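Local coordinates for protein probable Ni/Fe-hydrogenase 1 B-type cytochrome subunit (Escherichia coli K-12, PDB 6G94) that probably serves as the b-type cytochrome of hydrogenase 1, binding haem and carrying electrons in the bacterial inner membrane, at residues 29-34 with 64-69; 44-49 with 53-58; 147-152 with 178-183. All blocks are in the same frame, centred on the assembly; numbering follows the deposited sequence.

Interaction 1. Residues 29-34 with 64-69. With HEM (protoporphyrin IX containing Fe), chain B.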
loop_
_atom_site.group_PDB
_atom_site.type_symbol
_atom_site.label_atom_id
_atom_site.label_comp_id
_atom_site.label_asym_id
_atom_site.label_seq_id
_atom_site.Cartn_x
_atom_site.Cartn_y
_atom_site.Cartn_z
ATOM N N MET I 29 -13.099 31.126 -29.983
ATOM C CA MET I 29 -11.701 30.882 -30.344
ATOM C C MET I 29 -10.813 30.664 -29.117
ATOM O O MET I 29 -10.108 29.673 -29.042
ATOM C CB MET I 29 -11.158 32.038 -31.195
ATOM C CG MET I 29 -9.846 31.745 -31.900
ATOM S SD MET I 29 -10.032 30.341 -32.999
ATOM C CE MET I 29 -10.931 31.073 -34.362
ATOM N N ALA I 30 -10.870 31.576 -28.147
ATOM C CA ALA I 30 -10.010 31.486 -26.962
ATOM C C ALA I 30 -10.284 30.208 -26.190
ATOM O O ALA I 30 -9.392 29.659 -25.546
ATOM C CB ALA I 30 -10.183 32.694 -26.059
ATOM N N VAL I 31 -11.513 29.724 -26.280
ATOM C CA VAL I 31 -11.924 28.585 -25.493
ATOM C C VAL I 31 -11.577 27.302 -26.246
ATOM O O VAL I 31 -11.059 26.350 -25.652
ATOM C CB VAL I 31 -13.433 28.653 -25.126
ATOM C CG1 VAL I 31 -13.932 27.313 -24.618
ATOM C CG2 VAL I 31 -13.681 29.723 -24.073
ATOM N N LEU I 32 -11.833 27.290 -27.554
ATOM C CA LEU I 32 -11.519 26.139 -28.388
ATOM C C LEU I 32 -10.020 25.855 -28.437
ATOM O O LEU I 32 -9.611 24.714 -28.637
ATOM C CB LEU I 32 -12.061 26.335 -29.798
ATOM C CG LEU I 32 -13.553 26.098 -29.977
ATOM C CD1 LEU I 32 -14.060 26.880 -31.166
ATOM C CD2 LEU I 32 -13.870 24.624 -30.140
ATOM N N MET I 33 -9.210 26.898 -28.235
ATOM C CA MET I 33 -7.750 26.790 -28.202
ATOM C C MET I 33 -7.278 26.271 -26.855
ATOM O O MET I 33 -6.730 25.182 -26.779
ATOM C CB MET I 33 -7.104 28.144 -28.496
ATOM C CG MET I 33 -7.202 28.572 -29.956
ATOM S SD MET I 33 -6.147 29.963 -30.450
ATOM C CE MET I 33 -6.169 31.027 -29.000
ATOM N N VAL I 34 -7.504 27.044 -25.795
ATOM C CA VAL I 34 -7.188 26.590 -24.440
ATOM C C VAL I 34 -7.687 25.161 -24.113
ATOM O O VAL I 34 -6.958 24.386 -23.491
ATOM C CB VAL I 34 -7.711 27.581 -23.390
ATOM C CG1 VAL I 34 -7.368 27.107 -21.992
ATOM C CG2 VAL I 34 -7.110 28.941 -23.620
ATOM N N PHE I 64 -16.637 20.852 -27.338
ATOM C CA PHE I 64 -17.576 20.469 -28.407
ATOM C C PHE I 64 -18.688 21.495 -28.601
ATOM O O PHE I 64 -19.167 21.716 -29.719
ATOM C CB PHE I 64 -18.187 19.091 -28.138
ATOM C CG PHE I 64 -17.178 18.013 -27.879
ATOM C CD1 PHE I 64 -15.897 18.081 -28.425
ATOM C CD2 PHE I 64 -17.512 16.918 -27.093
ATOM C CE1 PHE I 64 -14.960 17.096 -28.176
ATOM C CE2 PHE I 64 -16.582 15.914 -26.839
ATOM C CZ PHE I 64 -15.303 16.005 -27.383
ATOM N N SER I 65 -19.082 22.130 -27.500
ATOM C CA SER I 65 -20.257 22.982 -27.494
ATOM C C SER I 65 -19.831 24.422 -27.799
ATOM O O SER I 65 -20.597 25.179 -28.414
ATOM C CB SER I 65 -21.070 22.810 -26.192
ATOM O OG SER I 65 -20.372 23.290 -25.068
ATOM N N ALA I 66 -18.593 24.779 -27.438
ATOM C CA ALA I 66 -17.964 26.005 -27.966
ATOM C C ALA I 66 -17.784 25.894 -29.472
ATOM O O ALA I 66 -17.925 26.859 -30.201
ATOM C CB ALA I 66 -16.639 26.294 -27.284
ATOM N N GLY I 67 -17.502 24.692 -29.932
ATOM C CA GLY I 67 -17.375 24.435 -31.344
ATOM C C GLY I 67 -18.701 24.476 -32.054
ATOM O O GLY I 67 -18.749 24.692 -33.254
ATOM N N MET I 68 -19.782 24.256 -31.313
ATOM C CA MET I 68 -21.130 24.366 -31.861
ATOM C C MET I 68 -21.436 25.830 -32.089
ATOM O O MET I 68 -21.718 26.238 -33.217
ATOM C CB MET I 68 -22.166 23.726 -30.928
ATOM C CG MET I 68 -22.086 22.207 -30.859
ATOM S SD MET I 68 -22.745 21.421 -32.339
ATOM C CE MET I 68 -22.700 19.685 -31.891
ATOM N N VAL I 69 -21.349 26.610 -31.010
ATOM C CA VAL I 69 -21.574 28.065 -31.050
ATOM C C VAL I 69 -20.698 28.727 -32.118
ATOM O O VAL I 69 -21.211 29.437 -32.996
ATOM C CB VAL I 69 -21.331 28.737 -29.677
ATOM C CG1 VAL I 69 -21.558 30.237 -29.777
ATOM C CG2 VAL I 69 -22.239 28.139 -28.614
HETATM C CHA HEM B . -9.869 18.364 -30.370
HETATM C CHB HEM B . -8.782 22.958 -31.081
HETATM C CHC HEM B . -12.841 23.533 -33.588
HETATM C CHD HEM B . -14.191 19.094 -32.338
HETATM C C1A HEM B . -9.203 19.543 -30.472
HETATM C C2A HEM B . -7.831 19.660 -30.239
HETATM C C3A HEM B . -7.510 20.947 -30.443
HETATM C C4A HEM B . -8.688 21.624 -30.792
HETATM C CMA HEM B . -6.126 21.533 -30.295
HETATM C CAA HEM B . -6.899 18.551 -29.805
HETATM C CBA HEM B . -6.402 17.706 -30.961
HETATM C CGA HEM B . -5.478 16.649 -30.446
HETATM O O1A HEM B . -4.365 16.885 -29.963
HETATM O O2A HEM B . -5.835 15.471 -30.511
HETATM C C1B HEM B . -9.804 23.508 -31.864
HETATM C C2B HEM B . -9.776 24.843 -32.359
HETATM C C3B HEM B . -10.914 24.990 -33.077
HETATM C C4B HEM B . -11.626 23.724 -32.984
HETATM C CMB HEM B . -8.688 25.866 -32.134
HETATM C CAB HEM B . -11.427 26.141 -33.830
HETATM C CBB HEM B . -10.873 27.335 -33.733
HETATM C C1C HEM B . -13.602 22.385 -33.414
HETATM C C2C HEM B . -14.919 22.220 -33.849
HETATM C C3C HEM B . -15.291 20.956 -33.499
HETATM C C4C HEM B . -14.194 20.358 -32.844
HETATM C CMC HEM B . -15.768 23.218 -34.597
HETATM C CAC HEM B . -16.612 20.356 -33.772
HETATM C CBC HEM B . -17.376 19.928 -32.777
HETATM C C1D HEM B . -13.076 18.550 -31.739
HETATM C C2D HEM B . -13.068 17.150 -31.341
HETATM C C3D HEM B . -11.853 16.933 -30.774
HETATM C C4D HEM B . -11.147 18.219 -30.858
HETATM C CMD HEM B . -14.226 16.202 -31.530
HETATM C CAD HEM B . -11.280 15.659 -30.175
HETATM C CBD HEM B . -12.177 15.064 -29.093
HETATM C CGD HEM B . -11.614 13.850 -28.401
HETATM O O1D HEM B . -11.578 12.744 -28.955
HETATM O O2D HEM B . -11.190 13.935 -27.247
HETATM N NA HEM B . -9.721 20.748 -30.844
HETATM N NB HEM B . -10.915 22.887 -32.252
HETATM N NC HEM B . -13.205 21.267 -32.763
HETATM N ND HEM B . -11.913 19.151 -31.445
HETATM FE FE HEM B . -11.436 20.904 -31.784
#

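Interaction 2. Residues 44-49 with 53-58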
loop_
_atom_site.group_PDB
_atom_site.type_symbol
_atom_site.label_atom_id
_atom_site.label_comp_id
_atom_site.label_asym_id
_atom_site.label_seq_id
_atom_site.Cartn_x
_atom_site.Cartn_y
_atom_site.Cartn_z
ATOM N N PRO I 44 -1.850 17.896 -15.626
ATOM C CA PRO I 44 -1.374 16.827 -14.737
ATOM C C PRO I 44 -2.509 15.918 -14.224
ATOM O O PRO I 44 -3.680 16.315 -14.256
ATOM C CB PRO I 44 -0.735 17.601 -13.588
ATOM C CG PRO I 44 -0.238 18.833 -14.237
ATOM C CD PRO I 44 -1.330 19.209 -15.197
ATOM N N SER I 45 -2.172 14.716 -13.761
ATOM C CA SER I 45 -3.190 13.768 -13.356
ATOM C C SER I 45 -3.691 14.093 -11.964
ATOM O O SER I 45 -2.936 14.514 -11.081
ATOM C CB SER I 45 -2.626 12.354 -13.376
ATOM O OG SER I 45 -3.639 11.373 -13.277
ATOM N N VAL I 46 -4.984 13.880 -11.784
ATOM C CA VAL I 46 -5.598 13.882 -10.460
ATOM C C VAL I 46 -5.816 12.455 -9.956
ATOM O O VAL I 46 -5.560 11.475 -10.673
ATOM C CB VAL I 46 -6.955 14.584 -10.488
ATOM C CG1 VAL I 46 -6.746 16.076 -10.691
ATOM C CG2 VAL I 46 -7.865 13.987 -11.570
ATOM N N SER I 47 -6.312 12.339 -8.732
ATOM C CA SER I 47 -6.623 11.037 -8.184
ATOM C C SER I 47 -7.773 11.138 -7.215
ATOM O O SER I 47 -7.815 12.045 -6.380
ATOM C CB SER I 47 -5.409 10.447 -7.478
ATOM O OG SER I 47 -5.157 11.152 -6.282
ATOM N N GLY I 48 -8.713 10.205 -7.338
ATOM C CA GLY I 48 -9.831 10.149 -6.423
ATOM C C GLY I 48 -10.735 8.983 -6.726
ATOM O O GLY I 48 -10.317 7.838 -6.722
ATOM N N GLU I 49 -11.988 9.289 -6.984
ATOM C CA GLU I 49 -12.963 8.287 -7.283
ATOM C C GLU I 49 -13.661 8.825 -8.521
ATOM O O GLU I 49 -14.384 9.841 -8.476
ATOM C CB GLU I 49 -13.899 8.117 -6.085
ATOM C CG GLU I 49 -14.941 7.016 -6.206
ATOM C CD GLU I 49 -14.691 5.839 -5.269
ATOM O OE1 GLU I 49 -14.609 6.031 -4.034
ATOM O OE2 GLU I 49 -14.602 4.707 -5.782
ATOM N N LEU I 53 -15.620 12.635 -10.448
ATOM C CA LEU I 53 -14.608 13.444 -11.125
ATOM C C LEU I 53 -14.867 13.345 -12.595
ATOM O O LEU I 53 -15.180 12.266 -13.100
ATOM C CB LEU I 53 -13.179 12.995 -10.811
ATOM C CG LEU I 53 -12.698 13.066 -9.357
ATOM C CD1 LEU I 53 -11.238 12.663 -9.183
ATOM C CD2 LEU I 53 -12.927 14.458 -8.800
ATOM N N PHE I 54 -14.749 14.484 -13.272
ATOM C CA PHE I 54 -15.091 14.608 -14.683
ATOM C C PHE I 54 -14.309 15.761 -15.360
ATOM O O PHE I 54 -14.729 16.290 -16.390
ATOM C CB PHE I 54 -16.607 14.765 -14.814
ATOM C CG PHE I 54 -17.155 14.428 -16.173
ATOM C CD1 PHE I 54 -17.078 13.138 -16.680
ATOM C CD2 PHE I 54 -17.800 15.408 -16.936
ATOM C CE1 PHE I 54 -17.606 12.834 -17.931
ATOM C CE2 PHE I 54 -18.326 15.108 -18.187
ATOM C CZ PHE I 54 -18.231 13.816 -18.686
ATOM N N TYR I 55 -13.159 16.130 -14.792
ATOM C CA TYR I 55 -12.320 17.203 -15.331
ATOM C C TYR I 55 -12.058 17.115 -16.821
ATOM O O TYR I 55 -12.416 18.016 -17.555
ATOM C CB TYR I 55 -11.001 17.267 -14.591
ATOM C CG TYR I 55 -11.160 17.666 -13.158
ATOM C CD1 TYR I 55 -11.816 18.870 -12.810
ATOM C CD2 TYR I 55 -10.658 16.858 -12.134
ATOM C CE1 TYR I 55 -11.968 19.249 -11.485
ATOM C CE2 TYR I 55 -10.806 17.225 -10.795
ATOM C CZ TYR I 55 -11.469 18.424 -10.481
ATOM O OH TYR I 55 -11.621 18.802 -9.165
ATOM N N MET I 56 -11.448 16.033 -17.283
ATOM C CA MET I 56 -11.241 15.879 -18.718
ATOM C C MET I 56 -12.563 15.900 -19.484
ATOM O O MET I 56 -12.666 16.528 -20.536
ATOM C CB MET I 56 -10.470 14.600 -19.040
ATOM C CG MET I 56 -10.457 14.219 -20.526
ATOM S SD MET I 56 -9.378 15.221 -21.600
ATOM C CE MET I 56 -7.858 15.345 -20.649
ATOM N N GLY I 57 -13.573 15.239 -18.938
ATOM C CA GLY I 57 -14.873 15.194 -19.569
ATOM C C GLY I 57 -15.501 16.565 -19.737
ATOM O O GLY I 57 -16.162 16.815 -20.744
ATOM N N TYR I 58 -15.273 17.463 -18.781
ATOM C CA TYR I 58 -15.773 18.833 -18.873
ATOM C C TYR I 58 -15.013 19.675 -19.903
ATOM O O TYR I 58 -15.594 20.491 -20.580
ATOM C CB TYR I 58 -15.716 19.553 -17.531
ATOM C CG TYR I 58 -16.797 19.196 -16.578
ATOM C CD1 TYR I 58 -18.136 19.272 -16.944
ATOM C CD2 TYR I 58 -16.487 18.787 -15.293
ATOM C CE1 TYR I 58 -19.147 18.927 -16.046
ATOM C CE2 TYR I 58 -17.472 18.438 -14.392
ATOM C CZ TYR I 58 -18.798 18.515 -14.774
ATOM O OH TYR I 58 -19.748 18.173 -13.880
#

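Interaction 3. Residues 147-152 with 178-183. With HEM (protoporphyrin IX containing Fe), chain B.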
loop_
_atom_site.group_PDB
_atom_site.type_symbol
_atom_site.label_atom_id
_atom_site.label_comp_id
_atom_site.label_asym_id
_atom_site.label_seq_id
_atom_site.Cartn_x
_atom_site.Cartn_y
_atom_site.Cartn_z
ATOM N N GLY I 147 -12.928 19.073 -37.197
ATOM C CA GLY I 147 -13.450 19.002 -35.833
ATOM C C GLY I 147 -14.735 18.201 -35.711
ATOM O O GLY I 147 -14.920 17.477 -34.730
ATOM N N PHE I 148 -15.607 18.315 -36.719
ATOM C CA PHE I 148 -16.880 17.596 -36.748
ATOM C C PHE I 148 -16.750 16.167 -37.227
ATOM O O PHE I 148 -17.569 15.317 -36.871
ATOM C CB PHE I 148 -17.916 18.324 -37.606
ATOM C CG PHE I 148 -18.775 19.254 -36.825
ATOM C CD1 PHE I 148 -19.758 18.761 -35.994
ATOM C CD2 PHE I 148 -18.568 20.615 -36.879
ATOM C CE1 PHE I 148 -20.535 19.607 -35.234
ATOM C CE2 PHE I 148 -19.343 21.476 -36.131
ATOM C CZ PHE I 148 -20.329 20.968 -35.302
ATOM N N ALA I 149 -15.737 15.908 -38.034
ATOM C CA ALA I 149 -15.477 14.553 -38.501
ATOM C C ALA I 149 -15.151 13.705 -37.292
ATOM O O ALA I 149 -15.539 12.556 -37.230
ATOM C CB ALA I 149 -14.350 14.517 -39.512
ATOM N N LEU I 150 -14.436 14.284 -36.334
ATOM C CA LEU I 150 -14.150 13.619 -35.079
ATOM C C LEU I 150 -15.353 13.460 -34.165
ATOM O O LEU I 150 -15.577 12.400 -33.614
ATOM C CB LEU I 150 -13.074 14.371 -34.323
ATOM C CG LEU I 150 -11.710 14.416 -34.956
ATOM C CD1 LEU I 150 -10.803 15.298 -34.122
ATOM C CD2 LEU I 150 -11.166 13.008 -35.104
ATOM N N TYR I 151 -16.111 14.531 -34.003
ATOM C CA TYR I 151 -17.281 14.559 -33.140
ATOM C C TYR I 151 -18.457 13.662 -33.581
ATOM O O TYR I 151 -19.090 13.015 -32.765
ATOM C CB TYR I 151 -17.708 16.017 -32.928
ATOM C CG TYR I 151 -18.897 16.195 -32.039
ATOM C CD1 TYR I 151 -20.179 16.116 -32.557
ATOM C CD2 TYR I 151 -18.759 16.438 -30.683
ATOM C CE1 TYR I 151 -21.298 16.262 -31.755
ATOM C CE2 TYR I 151 -19.874 16.593 -29.870
ATOM C CZ TYR I 151 -21.138 16.505 -30.413
ATOM O OH TYR I 151 -22.255 16.651 -29.640
ATOM N N SER I 152 -18.746 13.657 -34.873
ATOM C CA SER I 152 -19.860 12.906 -35.438
ATOM C C SER I 152 -19.531 11.442 -35.688
ATOM O O SER I 152 -20.359 10.693 -36.195
ATOM C CB SER I 152 -20.290 13.551 -36.752
ATOM N N MET I 178 -6.432 9.150 -36.645
ATOM C CA MET I 178 -5.394 9.785 -35.851
ATOM C C MET I 178 -4.844 11.008 -36.582
ATOM O O MET I 178 -4.445 11.993 -35.968
ATOM C CB MET I 178 -4.272 8.810 -35.540
ATOM C CG MET I 178 -3.191 9.409 -34.667
ATOM S SD MET I 178 -3.861 9.863 -33.061
ATOM C CE MET I 178 -2.702 11.083 -32.461
ATOM N N ASP I 179 -4.832 10.934 -37.906
ATOM C CA ASP I 179 -4.334 12.021 -38.727
ATOM C C ASP I 179 -5.257 13.239 -38.676
ATOM O O ASP I 179 -4.789 14.383 -38.655
ATOM C CB ASP I 179 -4.107 11.529 -40.155
ATOM C CG ASP I 179 -2.862 10.671 -40.275
ATOM O OD1 ASP I 179 -1.821 10.985 -39.639
ATOM O OD2 ASP I 179 -2.925 9.681 -41.018
ATOM N N ILE I 180 -6.564 12.978 -38.641
ATOM C CA ILE I 180 -7.565 14.000 -38.393
ATOM C C ILE I 180 -7.210 14.774 -37.124
ATOM O O ILE I 180 -7.211 15.987 -37.128
ATOM C CB ILE I 180 -8.981 13.400 -38.288
ATOM C CG1 ILE I 180 -9.207 12.369 -39.409
ATOM C CG2 ILE I 180 -10.024 14.505 -38.284
ATOM C CD1 ILE I 180 -10.592 11.757 -39.464
ATOM N N HIS I 181 -6.856 14.062 -36.061
ATOM C CA HIS I 181 -6.444 14.664 -34.799
ATOM C C HIS I 181 -5.214 15.520 -34.964
ATOM O O HIS I 181 -5.076 16.555 -34.312
ATOM C CB HIS I 181 -6.123 13.592 -33.762
ATOM C CG HIS I 181 -7.298 13.192 -32.930
ATOM N ND1 HIS I 181 -7.495 13.667 -31.651
ATOM C CD2 HIS I 181 -8.347 12.377 -33.199
ATOM C CE1 HIS I 181 -8.605 13.150 -31.161
ATOM N NE2 HIS I 181 -9.147 12.375 -32.085
ATOM N N SER I 182 -4.308 15.072 -35.827
ATOM C CA SER I 182 -3.014 15.721 -35.992
ATOM C C SER I 182 -3.173 16.991 -36.803
ATOM O O SER I 182 -2.715 18.041 -36.381
ATOM C CB SER I 182 -1.999 14.766 -36.627
ATOM O OG SER I 182 -1.406 13.928 -35.637
ATOM N N TRP I 183 -3.848 16.890 -37.944
ATOM C CA TRP I 183 -4.157 18.046 -38.772
ATOM C C TRP I 183 -5.053 19.059 -38.063
ATOM O O TRP I 183 -4.892 20.260 -38.258
ATOM C CB TRP I 183 -4.796 17.603 -40.079
ATOM C CG TRP I 183 -3.808 17.039 -41.054
ATOM C CD1 TRP I 183 -3.636 15.738 -41.358
ATOM C CD2 TRP I 183 -2.860 17.767 -41.855
ATOM N NE1 TRP I 183 -2.657 15.591 -42.304
ATOM C CE2 TRP I 183 -2.154 16.824 -42.627
ATOM C CE3 TRP I 183 -2.545 19.125 -42.002
ATOM C CZ2 TRP I 183 -1.144 17.185 -43.537
ATOM C CZ3 TRP I 183 -1.544 19.483 -42.901
ATOM C CH2 TRP I 183 -0.856 18.512 -43.656
HETATM C CHA HEM B . -9.869 18.364 -30.370
HETATM C CHB HEM B . -8.782 22.958 -31.081
HETATM C CHC HEM B . -12.841 23.533 -33.588
HETATM C CHD HEM B . -14.191 19.094 -32.338
HETATM C C1A HEM B . -9.203 19.543 -30.472
HETATM C C2A HEM B . -7.831 19.660 -30.239
HETATM C C3A HEM B . -7.510 20.947 -30.443
HETATM C C4A HEM B . -8.688 21.624 -30.792
HETATM C CMA HEM B . -6.126 21.533 -30.295
HETATM C CAA HEM B . -6.899 18.551 -29.805
HETATM C CBA HEM B . -6.402 17.706 -30.961
HETATM C CGA HEM B . -5.478 16.649 -30.446
HETATM O O1A HEM B . -4.365 16.885 -29.963
HETATM O O2A HEM B . -5.835 15.471 -30.511
HETATM C C1B HEM B . -9.804 23.508 -31.864
HETATM C C2B HEM B . -9.776 24.843 -32.359
HETATM C C3B HEM B . -10.914 24.990 -33.077
HETATM C C4B HEM B . -11.626 23.724 -32.984
HETATM C CMB HEM B . -8.688 25.866 -32.134
HETATM C CAB HEM B . -11.427 26.141 -33.830
HETATM C CBB HEM B . -10.873 27.335 -33.733
HETATM C C1C HEM B . -13.602 22.385 -33.414
HETATM C C2C HEM B . -14.919 22.220 -33.849
HETATM C C3C HEM B . -15.291 20.956 -33.499
HETATM C C4C HEM B . -14.194 20.358 -32.844
HETATM C CMC HEM B . -15.768 23.218 -34.597
HETATM C CAC HEM B . -16.612 20.356 -33.772
HETATM C CBC HEM B . -17.376 19.928 -32.777
HETATM C C1D HEM B . -13.076 18.550 -31.739
HETATM C C2D HEM B . -13.068 17.150 -31.341
HETATM C C3D HEM B . -11.853 16.933 -30.774
HETATM C C4D HEM B . -11.147 18.219 -30.858
HETATM C CMD HEM B . -14.226 16.202 -31.530
HETATM C CAD HEM B . -11.280 15.659 -30.175
HETATM C CBD HEM B . -12.177 15.064 -29.093
HETATM C CGD HEM B . -11.614 13.850 -28.401
HETATM O O1D HEM B . -11.578 12.744 -28.955
HETATM O O2D HEM B . -11.190 13.935 -27.247
HETATM N NA HEM B . -9.721 20.748 -30.844
HETATM N NB HEM B . -10.915 22.887 -32.252
HETATM N NC HEM B . -13.205 21.267 -32.763
HETATM N ND HEM B . -11.913 19.151 -31.445
HETATM FE FE HEM B . -11.436 20.904 -31.784
#

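Interaction 1. Residues 29-34 with 64-69
Between helices 20-40 and 55-83, V31, L32, A66 and G67 form a small apolar interface with no hydrogen bond across it. Two methyl groups meet where V31 CG1 lies 3.9 Å from A66 CB. With CG1 anti to the backbone N (chi1 166°), it is this branch and not CG2 that reaches the alanine. L32 reaches further: its CD2 comes over the backbone at G67, 3.6 Å from G67 N, and its CG rests on A66 CB. The short segments run roughly antiparallel (149°), their axes 9.2 Å apart at closest approach.

Contacts with the haem form the second group, and both helices share in them. L32 CB packs against the pyrrole that bears the CAB vinyl, 3.7 Å from HEM C3B. M29, its chain bent at both outer torsions, turns SD onto HEM CBB at the end of that vinyl, and M33 CG touches the methyl CMB. From the partner helix F64 CE1 lies 3.5 Å from HEM CMD. A side chain at G67 would be crowded by the porphyrin, as an added CB would stand 3.0 Å from HEM C2C.

L32 also touches H63 and F70 of helix 55-83, and F64 meets Y151 edge-to-face. Resting on van der Waals packing, the contact gives the haem a largely apolar wall, with the L32 and G67 carbonyl oxygens also near its edge, consistent with a cofactor within the membrane.

Interaction 2. Residues 44-49 with 53-58
The ring of Y55 receives V46 at its edge, where CG2 of V46 sits near the ring plane, 4.0 Å from Y55 CD2. Next along the chain, the F54 ring carries the backbone of G57 on one face, G57 CA standing 3.6 Å above the plane over its centre, while Y58 CD1 lies in plane at its edge. The Y58 ring in turn has F54 CD2 over the centre of one face. G57 suits this arrangement, because a CB there would clash with F54 CE1.

This is the start of helix 55-83: F54 is its N-cap residue, and its carbonyl accepts the first-turn bond, Y58 N to F54 O at 2.7 Å. The loop that follows helix 20-40 folds back over this helix start, in a region predicted to be periplasmic.

L53 carries most of the remaining contact. Its CG is anti to its own carbonyl carbon (chi1 -62°), which sends CD1 over the bare backbone of G48, 4.0 Å from G48 N. The branch carbon L53 CG also approaches E49 O, at 3.7 Å. V46 CG2 completes the apolar group at 4.3 Å from L53 CD1. The E49 carboxylate turns elsewhere, OE1 hydrogen-bonding to an aromatic side chain of another protein's chain. P44 of the second copy of this protein packs on V46 and Y55.

Interaction 3. Residues 147-152 with 178-183
L150 holds its CG anti to the carbonyl carbon (chi1 -65°), and I180 sets its CG2 branch anti to the backbone N; these two torsions bring the side chains together across the gap between their helices. They slide past each other in opposite directions, with L150 CD2 3.7 Å from I180 CG2. A149 CB makes only a looser touch on the same I180 branch.

Both methyls of L150 also meet the H181 imidazole. L150 CD1 lies over a face of the ring, 4.0 Å from its centroid and 15° off its normal, in a CH-pi contact, and L150 CD2 touches H181 CD2 at 3.5 Å. At the edge of that ring, in its plane, H181 ND1 donates a nearly straight hydrogen bond (174°) to the haem propionate oxygen O2A, at 2.7 Å. One bond to an imidazole with a leucine methyl on its face helps to hold the ring's rotation and ties down one oxygen of the propionate; R60 also hydrogen-bonds to the haem.

The haem vinyl lies against F148, whose ring has HEM CAC 3.6 Å above its plane, over the centre. An alanine here would lose that aromatic face and is likely to open a gap beside the vinyl. Nearby, a CB at G147 would come too close to HEM C3C, consistent with a glycine there.

Helix 166-172 packs on A149 through V166 and on I180 through V167 and F170. M68 and T71 of helix 55-83 touch F148, so that helix 130-151 meets helices 55-83, 166-172 and 177-203.

In the fold
Following the chain from the N terminus, helix 20-40 enters interaction 1 with residues 29-34, and the chain then runs out into the predicted periplasmic loop. There 44-49 folds onto 53-58, so interaction 2 closes a short loop within the larger one that interaction 1 completes at 64-69; both use helix 55-83. Interaction 3 follows in series, when 178-183 of helix 177-203 comes back to helix 130-151 and closes a separate loop. Interactions 1 and 3 have centres about 15 Å apart and touch through F64 and M68 against Y151 and F148. Both border the haem, whereas interaction 2 lies toward the surface, among neighbouring chains.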